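Local coordinates for secreted protein (Streptomyces lividans TK24, PDB 5LXZ) that probably works as a copper-radical oxidase of the galactose oxidase-like AA5 family, built on a kelch propeller, at residues Ser533-Lys537 with Val588-Glu592; Val355-Gln361 with Gln554-Ala558; Met114-Asn120 with Arg204-Ala210; Thr187-Asp191 with Tyr318-Asp322. The protein carries 1 engineered substitution. One frame throughout, in Å; residues are numbered along the deposited sequence.

Overall arrangement
The four contacts lie in two pairs on opposite sides of the chain's centre. Contacts 3 and 4 come first and alternate along the chain. Their centres are 16 Å apart, and they touch where Asp191 N probably donates to Ala210 O. Contact 3 lies within the GlxA barrel domain, whereas contact 4 ties that domain to a kelch blade. Contacts 2 and 1 follow, also alternating, with centres 18 Å apart. Both reach the C-terminal early set sheet, through its neighbouring strands 535-541 and 556-564. Contact 2 joins that sheet to the propeller, and contact 1 lies about 63 Å from contact 3 between centres. The propeller thus meets barrel and early set domains on different sides.

Contact 1: Ser533-Lys537 with Val588-Glu592; sequences STVKK and VTDGE
Thr589 meets Lys536 and Lys537 through the backbone. Its carbonyl oxygen accepts from Lys536 N at 2.8 Å and from Lys537 N at 3.2 Å, both donors lying in the carbonyl plane. In return Thr589 N gives its hydrogen to Lys537 O at 2.9 Å. Two residues thus face one, a classic beta bulge between strands 535-541 and 582-590. Beyond it, Gly591 N makes only a weak bond of 3.3 Å to Thr534 O, which also receives a CA-H...O contact from Asp590.

Apolar packing is slight. Val535 and Val588 cross at about a right angle, with CG2 to CG2 at 4.0 Å, and the CG methylene of Lys536 lies against Gly591 CA before the chain bends away.

A water makes the polar link between side chains, donating to Thr534 OG1 and to Asp590 OD2 (2.8 Å). Thr534 and Asp590 lie side by side, pointing the same way, and Thr534 OG1 is also bonded to Ala531 O. Asp590 OD1 takes Glu592 N from above the carboxylate plane at 2.9 Å, an Asx turn, as well as Thr594 N. With backbone N-H groups on one oxygen and water on the other, the carboxylate is probably ionised, and through the water it links the turn after strand 582-590 to the 3-10 turn before strand 535-541.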
loop_
_atom_site.group_PDB
_atom_site.type_symbol
_atom_site.label_atom_id
_atom_site.label_comp_id
_atom_site.label_asym_id
_atom_site.label_seq_id
_atom_site.Cartn_x
_atom_site.Cartn_y
_atom_site.Cartn_z
ATOM N N SER A 533 38.304 -3.913 4.237
ATOM C CA SER A 533 38.714 -5.176 3.628
ATOM C C SER A 533 37.823 -6.386 3.966
ATOM O O SER A 533 37.928 -7.421 3.318
ATOM C CB SER A 533 40.176 -5.492 3.971
ATOM O OG SER A 533 40.291 -5.764 5.344
ATOM N N THR A 534 36.916 -6.231 4.934
ATOM C CA THR A 534 35.957 -7.250 5.274
ATOM C C THR A 534 34.644 -7.140 4.484
ATOM O O THR A 534 33.809 -8.019 4.584
ATOM C CB THR A 534 35.604 -7.218 6.774
ATOM O OG1 THR A 534 34.791 -6.081 7.080
ATOM C CG2 THR A 534 36.910 -7.199 7.627
ATOM N N VAL A 535 34.472 -6.063 3.722
ATOM C CA VAL A 535 33.169 -5.826 3.081
ATOM C C VAL A 535 32.985 -6.818 1.944
ATOM O O VAL A 535 33.879 -6.989 1.101
ATOM C CB VAL A 535 33.090 -4.364 2.591
ATOM C CG1 VAL A 535 31.853 -4.136 1.732
ATOM C CG2 VAL A 535 33.072 -3.428 3.772
ATOM N N LYS A 536 31.817 -7.453 1.891
ATOM C CA LYS A 536 31.449 -8.321 0.795
ATOM C C LYS A 536 30.329 -7.793 -0.077
ATOM O O LYS A 536 30.224 -8.187 -1.239
ATOM C CB LYS A 536 31.035 -9.706 1.297
ATOM C CG LYS A 536 32.163 -10.477 1.951
ATOM C CD LYS A 536 33.353 -10.783 1.030
ATOM C CE LYS A 536 32.997 -11.706 -0.105
ATOM N NZ LYS A 536 34.253 -12.317 -0.646
ATOM N N LYS A 537 29.480 -6.942 0.495
ATOM C CA LYS A 537 28.296 -6.438 -0.207
ATOM C C LYS A 537 28.117 -4.987 0.124
ATOM O O LYS A 537 28.279 -4.585 1.264
ATOM C CB LYS A 537 27.033 -7.149 0.255
ATOM C CG LYS A 537 26.873 -8.567 -0.208
ATOM C CD LYS A 537 25.571 -9.115 0.334
ATOM C CE LYS A 537 25.440 -10.566 0.014
ATOM N NZ LYS A 537 24.218 -11.055 0.679
ATOM N N VAL A 588 26.960 -1.341 4.127
ATOM C CA VAL A 588 27.991 -2.294 3.732
ATOM C C VAL A 588 27.880 -3.485 4.653
ATOM O O VAL A 588 27.649 -3.309 5.861
ATOM C CB VAL A 588 29.404 -1.663 3.715
ATOM C CG1 VAL A 588 29.369 -0.394 2.865
ATOM C CG2 VAL A 588 29.951 -1.364 5.113
ATOM N N THR A 589 28.052 -4.674 4.122
ATOM C CA THR A 589 27.903 -5.867 4.917
ATOM C C THR A 589 29.162 -6.703 4.773
ATOM O O THR A 589 29.696 -6.851 3.663
ATOM C CB THR A 589 26.651 -6.615 4.454
ATOM O OG1 THR A 589 25.504 -5.768 4.712
ATOM C CG2 THR A 589 26.451 -7.874 5.192
ATOM N N ASP A 590 29.610 -7.258 5.903
ATOM C CA ASP A 590 30.870 -8.026 5.891
ATOM C C ASP A 590 30.642 -9.487 5.551
ATOM O O ASP A 590 29.515 -9.934 5.313
ATOM C CB ASP A 590 31.626 -7.812 7.201
ATOM C CG ASP A 590 30.939 -8.424 8.416
ATOM O OD1 ASP A 590 30.055 -9.296 8.277
ATOM O OD2 ASP A 590 31.272 -7.973 9.531
ATOM N N GLY A 591 31.711 -10.288 5.653
ATOM C CA GLY A 591 31.632 -11.713 5.339
ATOM C C GLY A 591 30.896 -12.603 6.320
ATOM O O GLY A 591 30.636 -13.758 6.009
ATOM N N GLU A 592 30.571 -12.059 7.490
ATOM C CA GLU A 592 29.685 -12.702 8.466
ATOM C C GLU A 592 28.214 -12.338 8.211
ATOM O O GLU A 592 27.322 -12.877 8.856
ATOM C CB GLU A 592 30.044 -12.279 9.885
ATOM C CG GLU A 592 31.507 -12.503 10.257
ATOM C CD GLU A 592 31.846 -11.980 11.651
ATOM O OE1 GLU A 592 31.204 -12.465 12.589
ATOM O OE2 GLU A 592 32.730 -11.088 11.794
HETATM O O HOH W 1 33.447 -6.223 9.590
#

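Contact 2: Val355-Gln361 with Gln554-Ala558; sequences VLLPPAQ and QRSIA
Gln361 is bent at chi2 (93°), which swings its amide back across the gap to the backbone of Ala558. Leu356 instead sets CG opposite its own backbone N (chi1 173°), and with chi2 at 50° its CD2 comes to lie over one face of the Arg555 guanidinium.

The Gln361 amide makes a two-point clasp. OE1 accepts from Ala558 N at 3.0 Å, and NE2 donates to Ala558 O at 2.9 Å; each donor lies in the acceptor's carbonyl plane on a lone pair, so the two bonds fix the rotation of the amide. Next to it Ala360 N donates to Ser556 O at 2.7 Å. The cis peptide before Pro359 belongs to the turn that presents this N-H, and Pro359 CB rests on Ala558 CB at 4.0 Å.

At the other end the backbones stand farther apart and waters bridge them. One accepts from Leu356 N and donates to Gln554 O; the other accepts from Ser556 N (2.8 Å) and lies 2.7 Å from Leu356 O, to which it probably donates. Leu356 CD2 lies 3.8 Å from Arg555 NH2, toward the rim of the guanidinium, whose NH1 and NH2 bond to Leu578 O and Leu303 O.

This buried seam joins an edge strand of one four-stranded propeller sheet, 353-356, and the turn after it to the start of strand 556-564 in the early set domain. It is the propeller-to-immunoglobulin-like domain interface of the galactose oxidase fold; the same C-terminal domain supplies the copper ligand His548.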
loop_
_atom_site.group_PDB
_atom_site.type_symbol
_atom_site.label_atom_id
_atom_site.label_comp_id
_atom_site.label_asym_id
_atom_site.label_seq_id
_atom_site.Cartn_x
_atom_site.Cartn_y
_atom_site.Cartn_z
ATOM N N VAL A 355 7.228 -7.408 -3.049
ATOM C CA VAL A 355 8.603 -6.922 -2.878
ATOM C C VAL A 355 9.375 -7.156 -4.139
ATOM O O VAL A 355 9.306 -8.258 -4.712
ATOM C CB VAL A 355 9.304 -7.671 -1.704
ATOM C CG1 VAL A 355 10.726 -7.232 -1.543
ATOM C CG2 VAL A 355 8.582 -7.400 -0.398
ATOM N N LEU A 356 10.141 -6.139 -4.536
ATOM C CA LEU A 356 11.190 -6.286 -5.546
ATOM C C LEU A 356 12.385 -6.864 -4.796
ATOM O O LEU A 356 12.950 -6.184 -3.940
ATOM C CB LEU A 356 11.490 -4.960 -6.213
ATOM C CG LEU A 356 12.679 -4.918 -7.162
ATOM C CD1 LEU A 356 12.670 -6.029 -8.181
ATOM C CD2 LEU A 356 12.678 -3.574 -7.845
ATOM N N LEU A 357 12.658 -8.144 -4.993
ATOM C CA LEU A 357 13.673 -8.815 -4.206
ATOM C C LEU A 357 15.042 -8.227 -4.402
ATOM O O LEU A 357 15.357 -7.714 -5.469
ATOM C CB LEU A 357 13.732 -10.302 -4.530
ATOM C CG LEU A 357 12.466 -11.085 -4.222
ATOM C CD1 LEU A 357 12.597 -12.494 -4.803
ATOM C CD2 LEU A 357 12.205 -11.157 -2.732
ATOM N N PRO A 358 15.878 -8.309 -3.354
ATOM C CA PRO A 358 17.242 -7.834 -3.458
ATOM C C PRO A 358 18.103 -8.857 -4.201
ATOM O O PRO A 358 17.907 -10.058 -3.976
ATOM C CB PRO A 358 17.660 -7.681 -1.992
ATOM C CG PRO A 358 16.842 -8.616 -1.234
ATOM C CD PRO A 358 15.550 -8.782 -1.995
ATOM N N PRO A 359 19.031 -8.467 -5.088
ATOM C CA PRO A 359 19.212 -7.112 -5.574
ATOM C C PRO A 359 18.231 -6.774 -6.672
ATOM O O PRO A 359 17.872 -7.629 -7.483
ATOM C CB PRO A 359 20.635 -7.137 -6.128
ATOM C CG PRO A 359 20.788 -8.533 -6.643
ATOM C CD PRO A 359 19.987 -9.417 -5.715
ATOM N N ALA A 360 17.849 -5.499 -6.738
ATOM C CA ALA A 360 16.885 -5.017 -7.703
ATOM C C ALA A 360 17.285 -5.234 -9.145
ATOM O O ALA A 360 16.437 -5.339 -10.013
ATOM C CB ALA A 360 16.592 -3.554 -7.468
ATOM N N GLN A 361 18.586 -5.335 -9.392
ATOM C CA GLN A 361 19.048 -5.672 -10.726
ATOM C C GLN A 361 18.376 -6.913 -11.315
ATOM O O GLN A 361 18.212 -6.991 -12.535
ATOM C CB GLN A 361 20.566 -5.918 -10.720
ATOM C CG GLN A 361 21.357 -4.631 -10.691
ATOM C CD GLN A 361 21.751 -4.141 -9.299
ATOM O OE1 GLN A 361 21.124 -4.455 -8.275
ATOM N NE2 GLN A 361 22.861 -3.389 -9.252
ATOM N N GLN A 554 10.526 0.806 -1.591
ATOM C CA GLN A 554 11.708 0.076 -1.189
ATOM C C GLN A 554 12.262 -0.769 -2.352
ATOM O O GLN A 554 11.534 -1.365 -3.098
ATOM C CB GLN A 554 11.551 -0.756 0.104
ATOM C CG GLN A 554 10.675 -1.940 -0.123
ATOM C CD GLN A 554 10.543 -2.870 1.071
ATOM O OE1 GLN A 554 11.437 -3.049 1.880
ATOM N NE2 GLN A 554 9.412 -3.511 1.140
ATOM N N ARG A 555 13.592 -0.765 -2.452
ATOM C CA ARG A 555 14.328 -1.595 -3.402
ATOM C C ARG A 555 15.759 -1.525 -2.927
ATOM O O ARG A 555 16.165 -0.496 -2.340
ATOM C CB ARG A 555 14.210 -1.093 -4.856
ATOM C CG ARG A 555 14.469 0.400 -5.061
ATOM C CD ARG A 555 14.440 0.804 -6.521
ATOM N NE ARG A 555 13.134 0.484 -7.139
ATOM C CZ ARG A 555 12.938 0.287 -8.435
ATOM N NH1 ARG A 555 13.943 0.372 -9.281
ATOM N NH2 ARG A 555 11.719 -0.002 -8.896
ATOM N N SER A 556 16.496 -2.588 -3.155
ATOM C CA SER A 556 17.894 -2.636 -2.736
ATOM C C SER A 556 18.753 -2.929 -3.942
ATOM O O SER A 556 18.582 -3.941 -4.600
ATOM C CB SER A 556 18.044 -3.739 -1.730
ATOM O OG SER A 556 19.429 -3.860 -1.381
ATOM N N ILE A 557 19.668 -2.033 -4.239
ATOM C CA ILE A 557 20.467 -2.050 -5.457
ATOM C C ILE A 557 21.889 -2.431 -5.090
ATOM O O ILE A 557 22.491 -1.832 -4.213
ATOM C CB ILE A 557 20.432 -0.670 -6.105
ATOM C CG1 ILE A 557 18.972 -0.332 -6.476
ATOM C CG2 ILE A 557 21.352 -0.613 -7.324
ATOM C CD1 ILE A 557 18.706 1.139 -6.489
ATOM N N ALA A 558 22.426 -3.453 -5.754
ATOM C CA ALA A 558 23.852 -3.785 -5.492
ATOM C C ALA A 558 24.806 -2.783 -6.081
ATOM O O ALA A 558 24.618 -2.383 -7.220
ATOM C CB ALA A 558 24.140 -5.150 -6.098
HETATM O O HOH W 2 10.130 -3.834 -2.936
HETATM O O HOH W 3 15.300 -4.847 -4.354
#

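Contact 3: Met114-Asn120 with Arg204-Ala210; sequences MVVHNEN and RNTYGIA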
loop_
_atom_site.group_PDB
_atom_site.type_symbol
_atom_site.label_atom_id
_atom_site.label_comp_id
_atom_site.label_asym_id
_atom_site.label_seq_id
_atom_site.Cartn_x
_atom_site.Cartn_y
_atom_site.Cartn_z
ATOM N N MET A 114 -25.686 1.829 -2.775
ATOM C CA MET A 114 -25.884 1.668 -4.203
ATOM C C MET A 114 -25.912 3.030 -4.863
ATOM O O MET A 114 -26.656 3.931 -4.414
ATOM C CB MET A 114 -27.235 0.986 -4.427
ATOM C CG MET A 114 -27.587 0.648 -5.862
ATOM S SD MET A 114 -26.541 -0.638 -6.559
ATOM C CE MET A 114 -26.851 -2.012 -5.466
ATOM N N VAL A 115 -25.113 3.212 -5.912
ATOM C CA VAL A 115 -25.153 4.454 -6.687
ATOM C C VAL A 115 -26.046 4.177 -7.865
ATOM O O VAL A 115 -25.676 3.459 -8.775
ATOM C CB VAL A 115 -23.774 4.907 -7.134
ATOM C CG1 VAL A 115 -23.879 6.195 -7.966
ATOM C CG2 VAL A 115 -22.897 5.068 -5.918
ATOM N N VAL A 116 -27.245 4.759 -7.879
ATOM C CA VAL A 116 -28.157 4.529 -8.975
ATOM C C VAL A 116 -27.866 5.566 -10.046
ATOM O O VAL A 116 -27.723 6.755 -9.737
ATOM C CB VAL A 116 -29.631 4.590 -8.525
ATOM C CG1 VAL A 116 -30.569 4.231 -9.666
ATOM C CG2 VAL A 116 -29.876 3.744 -7.267
ATOM N N HIS A 117 -27.802 5.093 -11.277
ATOM C CA HIS A 117 -27.515 5.870 -12.470
ATOM C C HIS A 117 -28.796 6.047 -13.269
ATOM O O HIS A 117 -29.518 5.110 -13.455
ATOM C CB HIS A 117 -26.509 5.143 -13.351
ATOM C CG HIS A 117 -25.113 5.183 -12.849
ATOM N ND1 HIS A 117 -24.755 4.655 -11.629
ATOM C CD2 HIS A 117 -23.983 5.665 -13.397
ATOM C CE1 HIS A 117 -23.463 4.825 -11.442
ATOM N NE2 HIS A 117 -22.966 5.419 -12.500
ATOM N N ASN A 118 -29.068 7.285 -13.701
ATOM C CA ASN A 118 -30.192 7.578 -14.590
ATOM C C ASN A 118 -29.627 8.226 -15.844
ATOM O O ASN A 118 -29.123 9.357 -15.785
ATOM C CB ASN A 118 -31.170 8.492 -13.881
ATOM C CG ASN A 118 -32.317 8.931 -14.780
ATOM O OD1 ASN A 118 -32.595 8.332 -15.819
ATOM N ND2 ASN A 118 -33.020 9.983 -14.345
ATOM N N GLU A 119 -29.703 7.496 -16.961
ATOM C CA GLU A 119 -29.230 7.981 -18.252
ATOM C C GLU A 119 -30.272 8.843 -18.979
ATOM O O GLU A 119 -29.988 9.348 -20.034
ATOM C CB GLU A 119 -28.849 6.806 -19.147
ATOM C CG GLU A 119 -27.733 5.958 -18.555
ATOM C CD GLU A 119 -27.144 4.977 -19.545
ATOM O OE1 GLU A 119 -27.808 4.652 -20.547
ATOM O OE2 GLU A 119 -26.010 4.530 -19.303
ATOM N N ASN A 120 -31.469 8.971 -18.414
ATOM C CA ASN A 120 -32.563 9.756 -19.044
ATOM C C ASN A 120 -32.423 11.240 -18.702
ATOM O O ASN A 120 -32.584 11.617 -17.556
ATOM C CB ASN A 120 -33.922 9.225 -18.608
ATOM C CG ASN A 120 -35.060 9.730 -19.503
ATOM O OD1 ASN A 120 -34.899 10.727 -20.176
ATOM N ND2 ASN A 120 -36.170 9.027 -19.523
ATOM N N ARG A 204 -33.501 0.318 -19.596
ATOM C CA ARG A 204 -32.254 0.620 -20.304
ATOM C C ARG A 204 -31.504 1.759 -19.634
ATOM O O ARG A 204 -30.276 1.727 -19.515
ATOM C CB ARG A 204 -32.518 0.978 -21.771
ATOM C CG ARG A 204 -33.058 -0.167 -22.621
ATOM C CD ARG A 204 -33.020 0.182 -24.114
ATOM N NE ARG A 204 -33.807 1.377 -24.423
ATOM C CZ ARG A 204 -35.133 1.416 -24.606
ATOM N NH1 ARG A 204 -35.886 0.322 -24.535
ATOM N NH2 ARG A 204 -35.732 2.582 -24.885
ATOM N N ASN A 205 -32.258 2.725 -19.099
ATOM C CA ASN A 205 -31.679 3.949 -18.595
ATOM C C ASN A 205 -31.336 3.975 -17.111
ATOM O O ASN A 205 -30.708 4.922 -16.662
ATOM C CB ASN A 205 -32.679 5.085 -18.847
ATOM C CG ASN A 205 -32.905 5.381 -20.333
ATOM O OD1 ASN A 205 -32.052 5.128 -21.161
ATOM N ND2 ASN A 205 -34.071 5.944 -20.654
ATOM N N THR A 206 -31.769 2.981 -16.338
ATOM C CA THR A 206 -31.612 3.026 -14.898
ATOM C C THR A 206 -30.882 1.760 -14.454
ATOM O O THR A 206 -31.340 0.660 -14.756
ATOM C CB THR A 206 -32.977 3.103 -14.169
ATOM O OG1 THR A 206 -33.848 3.961 -14.910
ATOM C CG2 THR A 206 -32.809 3.633 -12.761
ATOM N N TYR A 207 -29.762 1.950 -13.765
ATOM C CA TYR A 207 -29.048 0.782 -13.175
ATOM C C TYR A 207 -28.256 1.240 -11.975
ATOM O O TYR A 207 -28.050 2.427 -11.768
ATOM C CB TYR A 207 -28.125 0.142 -14.211
ATOM C CG TYR A 207 -27.094 1.064 -14.757
ATOM C CD1 TYR A 207 -27.390 1.911 -15.837
ATOM C CD2 TYR A 207 -25.841 1.162 -14.183
ATOM C CE1 TYR A 207 -26.448 2.776 -16.316
ATOM C CE2 TYR A 207 -24.897 2.043 -14.666
ATOM C CZ TYR A 207 -25.212 2.855 -15.724
ATOM O OH TYR A 207 -24.232 3.713 -16.193
ATOM N N GLY A 208 -27.780 0.286 -11.181
ATOM C CA GLY A 208 -27.014 0.592 -9.997
ATOM C C GLY A 208 -25.574 0.186 -10.169
ATOM O O GLY A 208 -25.283 -0.724 -10.974
ATOM N N ILE A 209 -24.709 0.880 -9.482
ATOM C CA ILE A 209 -23.306 0.429 -9.288
ATOM C C ILE A 209 -23.010 0.445 -7.815
ATOM O O ILE A 209 -23.235 1.451 -7.149
ATOM C CB ILE A 209 -22.282 1.311 -10.019
ATOM C CG1 ILE A 209 -22.602 1.369 -11.509
ATOM C CG2 ILE A 209 -20.853 0.796 -9.766
ATOM C CD1 ILE A 209 -22.181 0.185 -12.324
ATOM N N ALA A 210 -22.454 -0.641 -7.274
ATOM C CA ALA A 210 -22.070 -0.652 -5.897
ATOM C C ALA A 210 -20.736 -1.341 -5.793
ATOM O O ALA A 210 -20.487 -2.265 -6.555
ATOM C CB ALA A 210 -23.076 -1.406 -5.064
HETATM O O HOH W 4 -34.502 6.442 -15.948
HETATM O O HOH W 5 -36.032 6.377 -18.233
#
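The rings of His117 and Tyr207 lie nearly parallel, 18° apart, but slid so that they barely overlap. Over one face of Tyr207 sits His117 CB, a CH-pi contact 3.7 Å from the ring centroid, while Tyr207 CE2 lies over one face of the imidazole, toward its rim. At the imidazole edge, in plane, is Val115 O, which accepts from His117 ND1 at 3.2 Å. In the one conformer described of two modelled, the Glu119 carboxylate meets the Tyr207 edge, a less certain contact.

The backbones form an antiparallel pair. His117 N donates to Tyr207 O at 2.7 Å, nearly along the C=O axis, and Val115 and Ile209 exchange bonds both ways. On the face that carries Val116 and Thr206, Met114 SD packs against Gly208 CA at 3.7 Å, where glycine has no side chain, and its CE reaches Ala210 CB. One water donates to both Asn118 OD1 and Thr206 OG1, the latter also bonded to Asp202 O.

Val115 O is gripped by Ile209 N (2.8 Å) and His117 ND1 from opposite faces of its plane. The imidazole, with ND1 as donor, is thus fixed in rotation by its own strand and the Tyr207 face across this barrel-domain pair.

Contact 4: Thr187-Asp191 with Tyr318-Asp322; sequences TGTED and YGPDD. With EDO (1,2-ethanediol), chain Q.
In the seam between a loop of the GlxA barrel domain, leading into strand 191-195, and a kelch loop between strands 309-311 and 328-330, Thr189 and Glu190 pack against Gly319-Asp321. One direct hydrogen bond joins the segments: Glu190 N donates to Gly319 O at 3.0 Å. The N-H comes from well above the carbonyl plane, 67° out of it, rather than along a lone pair. The same oxygen touches Thr189 CB at 3.4 Å and also takes a weak bond from Arg325, whose NE holds Pro320 O.

Glu190 lays its CB over the Gly319 carbonyl carbon, 3.3 Å away, and its chain runs on extended, with CG opposite the backbone N (chi1 179°). This carries the carboxylate out to Gln211, whose NE2 donates to OE1; Gln211 OE1 accepts from Gly319 N, so this one glutamine bonds to both loops. A 1,2-ethanediol, probably from the crystallisation liquor, lies beside the carboxylate; its O2 is modelled so close to OE2 that the detail of that bond is doubtful. C2 of the ethanediol packs on Pro320 CG at 3.4 Å.

Water carries the remaining polar links. One molecule accepts from Asp321 N (2.9 Å), probably donates to Glu190 O and bonds to Thr189 OG1. A second connects Thr189 OG1 (2.7 Å) to Asp321 OD2, and a third runs from Tyr318 N to Gly188 O (2.8 Å). With no regular strand on either side and three bridging waters, this is a hydrated loop-to-loop junction between an accessory barrel and a beta-propeller.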
loop_
_atom_site.group_PDB
_atom_site.type_symbol
_atom_site.label_atom_id
_atom_site.label_comp_id
_atom_site.label_asym_id
_atom_site.label_seq_id
_atom_site.Cartn_x
_atom_site.Cartn_y
_atom_site.Cartn_z
ATOM N N THR A 187 -21.305 -9.479 -1.154
ATOM C CA THR A 187 -20.461 -9.355 -2.333
ATOM C C THR A 187 -19.123 -8.809 -1.911
ATOM O O THR A 187 -18.993 -8.161 -0.865
ATOM C CB THR A 187 -21.080 -8.458 -3.414
ATOM O OG1 THR A 187 -21.015 -7.099 -3.001
ATOM C CG2 THR A 187 -22.522 -8.858 -3.694
ATOM N N GLY A 188 -18.107 -9.027 -2.754
ATOM C CA GLY A 188 -16.767 -8.546 -2.435
ATOM C C GLY A 188 -16.151 -7.619 -3.453
ATOM O O GLY A 188 -15.074 -7.122 -3.209
ATOM N N THR A 189 -16.826 -7.378 -4.563
ATOM C CA THR A 189 -16.287 -6.506 -5.610
ATOM C C THR A 189 -17.428 -5.690 -6.189
ATOM O O THR A 189 -18.597 -6.002 -5.978
ATOM C CB THR A 189 -15.602 -7.298 -6.739
ATOM O OG1 THR A 189 -16.530 -8.206 -7.374
ATOM C CG2 THR A 189 -14.407 -8.063 -6.191
ATOM N N GLU A 190 -17.074 -4.670 -6.954
ATOM C CA GLU A 190 -18.061 -3.862 -7.636
ATOM C C GLU A 190 -18.889 -4.700 -8.604
ATOM O O GLU A 190 -18.361 -5.562 -9.312
ATOM C CB GLU A 190 -17.338 -2.796 -8.435
ATOM C CG GLU A 190 -18.223 -1.852 -9.236
ATOM C CD GLU A 190 -17.421 -0.928 -10.117
ATOM O OE1 GLU A 190 -16.547 -0.245 -9.554
ATOM O OE2 GLU A 190 -17.712 -0.867 -11.347
ATOM N N ASP A 191 -20.166 -4.375 -8.722
ATOM C CA ASP A 191 -20.994 -4.910 -9.781
ATOM C C ASP A 191 -21.973 -3.829 -10.258
ATOM O O ASP A 191 -22.131 -2.815 -9.607
ATOM C CB ASP A 191 -21.713 -6.207 -9.373
ATOM C CG ASP A 191 -22.089 -7.097 -10.549
ATOM O OD1 ASP A 191 -21.755 -6.784 -11.750
ATOM O OD2 ASP A 191 -22.723 -8.146 -10.271
ATOM N N TYR A 318 -11.707 -3.048 -4.163
ATOM C CA TYR A 318 -12.630 -2.173 -4.889
ATOM C C TYR A 318 -12.547 -2.359 -6.392
ATOM O O TYR A 318 -11.565 -2.882 -6.928
ATOM C CB TYR A 318 -12.522 -0.695 -4.500
ATOM C CG TYR A 318 -12.843 -0.447 -3.054
ATOM C CD1 TYR A 318 -14.166 -0.361 -2.643
ATOM C CD2 TYR A 318 -11.846 -0.304 -2.096
ATOM C CE1 TYR A 318 -14.491 -0.152 -1.321
ATOM C CE2 TYR A 318 -12.162 -0.071 -0.767
ATOM C CZ TYR A 318 -13.501 -0.033 -0.393
ATOM O OH TYR A 318 -13.843 0.184 0.948
ATOM N N GLY A 319 -13.578 -1.912 -7.074
ATOM C CA GLY A 319 -13.727 -2.161 -8.476
ATOM C C GLY A 319 -14.148 -3.565 -8.788
ATOM O O GLY A 319 -14.281 -4.429 -7.900
ATOM N N PRO A 320 -14.306 -3.844 -10.056
ATOM C CA PRO A 320 -14.817 -5.164 -10.471
ATOM C C PRO A 320 -13.785 -6.266 -10.331
ATOM O O PRO A 320 -12.569 -5.983 -10.235
ATOM C CB PRO A 320 -15.163 -4.953 -11.917
ATOM C CG PRO A 320 -14.313 -3.855 -12.351
ATOM C CD PRO A 320 -14.093 -2.938 -11.190
ATOM N N ASP A 321 -14.243 -7.502 -10.391
ATOM C CA ASP A 321 -13.342 -8.641 -10.265
ATOM C C ASP A 321 -12.692 -9.055 -11.564
ATOM O O ASP A 321 -11.910 -10.009 -11.570
ATOM C CB ASP A 321 -14.042 -9.833 -9.619
ATOM C CG ASP A 321 -15.161 -10.365 -10.438
ATOM O OD1 ASP A 321 -15.389 -9.969 -11.612
ATOM O OD2 ASP A 321 -15.923 -11.165 -9.819
ATOM N N ASP A 322 -12.948 -8.354 -12.639
ATOM C CA ASP A 322 -12.543 -8.814 -13.977
ATOM C C ASP A 322 -11.881 -7.749 -14.840
ATOM O O ASP A 322 -11.748 -7.900 -16.049
ATOM C CB ASP A 322 -13.756 -9.416 -14.685
ATOM C CG ASP A 322 -14.831 -8.401 -15.023
ATOM O OD1 ASP A 322 -14.843 -7.226 -14.576
ATOM O OD2 ASP A 322 -15.744 -8.804 -15.778
HETATM C C1 EDO Q . -15.757 -0.879 -15.125
HETATM O O1 EDO Q . -14.951 -1.925 -15.661
HETATM C C2 EDO Q . -15.698 -1.043 -13.623
HETATM O O2 EDO Q . -16.060 0.105 -12.862
HETATM O O HOH W 6 -12.715 -5.764 -3.906
HETATM O O HOH W 7 -17.087 -7.742 -10.097
HETATM O O HOH W 8 -16.706 -10.832 -6.833
#